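Nitrate regulatory protein (Klebsiella oxytoca, PDB 4AKK) switches on nasFEDCBA operon expression in response to nitrate and nitrite by binding the nasF leader RNA at its terminator and causing transcription antitermination. Local coordinates at residues Ile177-Ser191 and Lys337-Gln351. Sequence-based numbering, arbitrary orientation.
Sequences IDDPQIAGRMVALYS and KQLLPLVRQQAHELQ
Val187 overlaps Val343 and Ala347 through CG2, which presses on Val343 CG1 at a tight 3.5 Å and lies 3.9 Å from Ala347 CB; Leu240 of helix 217-240 packs on both valines. With CG1 anti to the backbone N (chi1 167°), Val187 lays CG2 against both partners. Further along, the Tyr190 ring passes Leu350, where Tyr190 CE2 lies 3.8 Å from Leu350 CB, and Gln351 NE2 donates an in-plane N-H to Tyr190 OH (2.8 Å, 165°). The same amide nitrogen also bonds to Asn168, and the ring and amide planes are steeply inclined. The contact joins helix 180-212 of the nitrate-sensing NIT region to helix 341-358, in a protein that couples a NIT receptor to an ANTAR RNA-binding effector; the axes of segments 180-191 and 341-351 approach to 9.9 Å at 25°, nearly parallel. At their N-terminal ends, Leu340, a positive-phi break between helices 331-339 and 341-358, puts CD1 against Pro180 CB. Pro180 CG meets Gln338 OE1 at 3.5 Å. Arg344, bent at chi2, brings one guanidinium face over Ala183 CB. Beside it a water donates to Asp178 O and Gln338 O and weakly accepts from Arg344 NH2. Gln345 and His348 meet His348 of the second subunit.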
# COMPACT_ATOMS: atom_id res chain seq x y z
N ILE A 177 12.84 -10.95 6.66
CA ILE A 177 12.94 -12.07 5.74
C ILE A 177 13.40 -11.57 4.37
O ILE A 177 12.64 -10.91 3.65
CB ILE A 177 11.61 -12.82 5.61
CG1 ILE A 177 11.20 -13.39 6.96
CG2 ILE A 177 11.72 -13.91 4.55
CD1 ILE A 177 10.03 -14.34 6.90
N ASP A 178 14.64 -11.90 4.01
CA ASP A 178 15.21 -11.47 2.74
C ASP A 178 14.82 -12.39 1.57
O ASP A 178 14.66 -11.93 0.44
CB ASP A 178 16.73 -11.34 2.85
CG ASP A 178 17.16 -10.20 3.78
OD1 ASP A 178 16.40 -9.21 3.91
OD2 ASP A 178 18.25 -10.29 4.39
N ASP A 179 14.65 -13.68 1.84
CA ASP A 179 14.29 -14.61 0.77
C ASP A 179 12.95 -14.31 0.11
O ASP A 179 11.92 -14.31 0.77
CB ASP A 179 14.26 -16.05 1.26
CG ASP A 179 14.15 -17.03 0.11
OD1 ASP A 179 15.21 -17.41 -0.43
OD2 ASP A 179 13.01 -17.37 -0.30
N PRO A 180 12.96 -14.12 -1.22
CA PRO A 180 11.75 -13.80 -2.00
C PRO A 180 10.68 -14.89 -1.93
O PRO A 180 9.50 -14.56 -1.79
CB PRO A 180 12.27 -13.69 -3.44
CG PRO A 180 13.75 -13.59 -3.34
CD PRO A 180 14.14 -14.29 -2.07
N GLN A 181 11.07 -16.16 -2.05
CA GLN A 181 10.09 -17.24 -2.03
C GLN A 181 9.40 -17.36 -0.68
O GLN A 181 8.19 -17.54 -0.59
CB GLN A 181 10.73 -18.59 -2.40
CG GLN A 181 10.91 -18.81 -3.90
CD GLN A 181 12.30 -18.41 -4.37
OE1 GLN A 181 13.28 -19.12 -4.11
NE2 GLN A 181 12.38 -17.28 -5.06
N ILE A 182 10.19 -17.28 0.38
CA ILE A 182 9.62 -17.37 1.72
C ILE A 182 8.73 -16.18 2.01
O ILE A 182 7.61 -16.34 2.51
CB ILE A 182 10.71 -17.51 2.78
CG1 ILE A 182 11.61 -18.69 2.43
CG2 ILE A 182 10.09 -17.69 4.15
CD1 ILE A 182 10.86 -20.03 2.37
N ALA A 183 9.21 -14.99 1.70
CA ALA A 183 8.42 -13.79 1.96
C ALA A 183 7.10 -13.87 1.23
O ALA A 183 6.06 -13.54 1.79
CB ALA A 183 9.19 -12.53 1.56
N GLY A 184 7.14 -14.33 -0.03
CA GLY A 184 5.94 -14.57 -0.81
C GLY A 184 4.99 -15.57 -0.15
O GLY A 184 3.77 -15.40 -0.19
N ARG A 185 5.56 -16.62 0.45
CA ARG A 185 4.76 -17.64 1.15
C ARG A 185 4.14 -17.09 2.42
O ARG A 185 3.02 -17.45 2.77
CB ARG A 185 5.61 -18.87 1.50
CG ARG A 185 5.83 -19.83 0.36
CD ARG A 185 6.70 -21.00 0.79
NE ARG A 185 7.10 -21.79 -0.36
CZ ARG A 185 6.39 -22.80 -0.85
NH1 ARG A 185 5.25 -23.15 -0.28
NH2 ARG A 185 6.82 -23.45 -1.92
N MET A 186 4.88 -16.23 3.12
CA MET A 186 4.37 -15.63 4.35
C MET A 186 3.17 -14.74 4.06
O MET A 186 2.18 -14.77 4.78
CB MET A 186 5.45 -14.85 5.10
CG MET A 186 6.34 -15.74 5.96
SD MET A 186 5.66 -16.22 7.57
CE MET A 186 3.91 -16.19 7.29
N VAL A 187 3.25 -13.96 2.99
CA VAL A 187 2.14 -13.08 2.64
C VAL A 187 0.91 -13.88 2.19
O VAL A 187 -0.22 -13.55 2.56
CB VAL A 187 2.55 -12.03 1.59
CG1 VAL A 187 1.32 -11.35 1.00
CG2 VAL A 187 3.47 -11.01 2.23
N ALA A 188 1.13 -14.91 1.38
CA ALA A 188 0.05 -15.80 0.96
C ALA A 188 -0.65 -16.43 2.17
O ALA A 188 -1.88 -16.50 2.22
CB ALA A 188 0.59 -16.90 0.03
N LEU A 189 0.14 -16.90 3.14
CA LEU A 189 -0.39 -17.46 4.37
C LEU A 189 -1.17 -16.42 5.18
O LEU A 189 -2.31 -16.67 5.61
CB LEU A 189 0.74 -18.03 5.23
CG LEU A 189 0.36 -18.46 6.65
CD1 LEU A 189 -0.63 -19.61 6.60
CD2 LEU A 189 1.59 -18.83 7.47
N TYR A 190 -0.56 -15.26 5.39
CA TYR A 190 -1.21 -14.17 6.12
C TYR A 190 -2.53 -13.81 5.45
O TYR A 190 -3.55 -13.63 6.11
CB TYR A 190 -0.31 -12.93 6.19
CG TYR A 190 -1.03 -11.71 6.69
CD1 TYR A 190 -1.47 -11.64 8.01
CD2 TYR A 190 -1.30 -10.64 5.86
CE1 TYR A 190 -2.14 -10.54 8.48
CE2 TYR A 190 -1.98 -9.53 6.32
CZ TYR A 190 -2.40 -9.49 7.64
OH TYR A 190 -3.07 -8.39 8.12
N SER A 191 -2.51 -13.70 4.12
CA SER A 191 -3.73 -13.39 3.38
C SER A 191 -4.79 -14.42 3.72
O SER A 191 -5.93 -14.08 3.99
CB SER A 191 -3.49 -13.39 1.88
OG SER A 191 -2.49 -12.45 1.52
N LYS A 337 11.81 -9.02 -8.69
CA LYS A 337 11.81 -10.42 -8.29
C LYS A 337 12.38 -10.59 -6.88
O LYS A 337 11.94 -11.45 -6.13
CB LYS A 337 12.63 -11.27 -9.26
CG LYS A 337 11.98 -11.46 -10.63
CD LYS A 337 10.90 -12.52 -10.58
CE LYS A 337 11.49 -13.90 -10.31
NZ LYS A 337 10.46 -14.99 -10.34
N GLN A 338 13.37 -9.76 -6.53
CA GLN A 338 14.05 -9.89 -5.25
C GLN A 338 13.32 -9.17 -4.09
O GLN A 338 13.22 -9.71 -2.99
CB GLN A 338 15.50 -9.42 -5.35
CG GLN A 338 16.28 -9.49 -4.04
CD GLN A 338 16.56 -10.91 -3.59
OE1 GLN A 338 16.56 -11.84 -4.39
NE2 GLN A 338 16.80 -11.09 -2.29
N LEU A 339 12.83 -7.97 -4.36
CA LEU A 339 12.17 -7.16 -3.33
C LEU A 339 10.65 -7.41 -3.24
O LEU A 339 10.06 -7.29 -2.17
CB LEU A 339 12.46 -5.67 -3.53
CG LEU A 339 13.93 -5.26 -3.58
CD1 LEU A 339 14.07 -3.75 -3.52
CD2 LEU A 339 14.73 -5.90 -2.46
N LEU A 340 10.04 -7.75 -4.37
CA LEU A 340 8.61 -8.05 -4.41
C LEU A 340 7.76 -6.91 -3.86
O LEU A 340 7.05 -7.08 -2.87
CB LEU A 340 8.34 -9.32 -3.62
CG LEU A 340 8.93 -10.58 -4.23
CD1 LEU A 340 8.61 -11.77 -3.33
CD2 LEU A 340 8.36 -10.78 -5.62
N PRO A 341 7.82 -5.75 -4.51
CA PRO A 341 7.06 -4.59 -4.02
C PRO A 341 5.55 -4.85 -4.04
O PRO A 341 4.87 -4.46 -3.11
CB PRO A 341 7.44 -3.48 -5.02
CG PRO A 341 7.90 -4.23 -6.25
CD PRO A 341 8.64 -5.41 -5.68
N LEU A 342 5.04 -5.51 -5.08
CA LEU A 342 3.62 -5.82 -5.16
C LEU A 342 3.18 -6.68 -3.98
O LEU A 342 2.08 -6.51 -3.47
CB LEU A 342 3.27 -6.52 -6.47
CG LEU A 342 3.61 -5.75 -7.75
CD1 LEU A 342 3.06 -6.48 -8.97
CD2 LEU A 342 3.07 -4.33 -7.67
N VAL A 343 4.04 -7.61 -3.57
CA VAL A 343 3.72 -8.50 -2.45
C VAL A 343 3.63 -7.73 -1.14
O VAL A 343 2.72 -7.94 -0.35
CB VAL A 343 4.76 -9.63 -2.31
CG1 VAL A 343 4.57 -10.35 -0.99
CG2 VAL A 343 4.64 -10.61 -3.46
N ARG A 344 4.59 -6.84 -0.90
CA ARG A 344 4.56 -6.00 0.30
C ARG A 344 3.32 -5.09 0.28
O ARG A 344 2.71 -4.84 1.31
CB ARG A 344 5.84 -5.17 0.41
CG ARG A 344 7.12 -6.00 0.49
CD ARG A 344 6.95 -7.23 1.39
NE ARG A 344 8.23 -7.71 1.93
CZ ARG A 344 9.09 -8.48 1.27
NH1 ARG A 344 8.82 -8.87 0.03
NH2 ARG A 344 10.22 -8.87 1.85
N GLN A 345 2.97 -4.60 -0.91
CA GLN A 345 1.77 -3.78 -1.07
C GLN A 345 0.51 -4.53 -0.64
O GLN A 345 -0.35 -3.98 0.03
CB GLN A 345 1.63 -3.31 -2.52
CG GLN A 345 0.38 -2.49 -2.79
CD GLN A 345 0.39 -1.16 -2.06
OE1 GLN A 345 1.44 -0.52 -1.94
NE2 GLN A 345 -0.76 -0.73 -1.56
N GLN A 346 0.41 -5.80 -1.04
CA GLN A 346 -0.74 -6.61 -0.70
C GLN A 346 -0.86 -6.82 0.81
O GLN A 346 -1.94 -6.68 1.38
CB GLN A 346 -0.67 -7.96 -1.41
CG GLN A 346 -0.81 -7.85 -2.92
CD GLN A 346 -2.24 -7.57 -3.34
OE1 GLN A 346 -3.14 -8.51 -3.03
NE2 GLN A 346 -2.55 -6.52 -3.92
N ALA A 347 0.26 -7.15 1.45
CA ALA A 347 0.30 -7.25 2.90
C ALA A 347 -0.12 -5.92 3.57
O ALA A 347 -0.87 -5.94 4.55
CB ALA A 347 1.67 -7.71 3.37
N HIS A 348 0.36 -4.79 3.03
CA HIS A 348 -0.04 -3.47 3.52
C HIS A 348 -1.55 -3.31 3.49
O HIS A 348 -2.17 -2.94 4.48
CB HIS A 348 0.53 -2.34 2.65
CG HIS A 348 1.99 -2.06 2.85
ND1 HIS A 348 2.99 -1.86 1.95
CD2 HIS A 348 2.56 -1.88 4.09
CE1 HIS A 348 4.13 -1.60 2.66
NE2 HIS A 348 3.85 -1.62 3.95
N GLU A 349 -2.13 -3.53 2.31
CA GLU A 349 -3.55 -3.32 2.12
C GLU A 349 -4.40 -4.21 3.05
O GLU A 349 -5.44 -3.78 3.52
CB GLU A 349 -3.94 -3.53 0.66
CG GLU A 349 -3.48 -2.44 -0.29
CD GLU A 349 -3.60 -2.85 -1.75
OE1 GLU A 349 -3.74 -4.06 -2.02
OE2 GLU A 349 -3.54 -1.96 -2.63
N LEU A 350 -3.95 -5.44 3.31
CA LEU A 350 -4.77 -6.35 4.11
C LEU A 350 -4.76 -5.94 5.58
O LEU A 350 -5.78 -6.04 6.27
CB LEU A 350 -4.33 -7.81 3.94
CG LEU A 350 -4.52 -8.34 2.51
CD1 LEU A 350 -4.30 -9.83 2.50
CD2 LEU A 350 -5.90 -7.98 1.95
N GLN A 351 -3.60 -5.49 6.04
CA GLN A 351 -3.47 -4.89 7.36
C GLN A 351 -4.30 -3.61 7.47
O GLN A 351 -4.89 -3.34 8.49
CB GLN A 351 -2.00 -4.55 7.63
CG GLN A 351 -1.18 -5.74 8.06
CD GLN A 351 -1.14 -5.87 9.57
OE1 GLN A 351 -0.46 -5.11 10.25
NE2 GLN A 351 -1.88 -6.84 10.10
O HOH W 1 12.56 -9.95 -0.44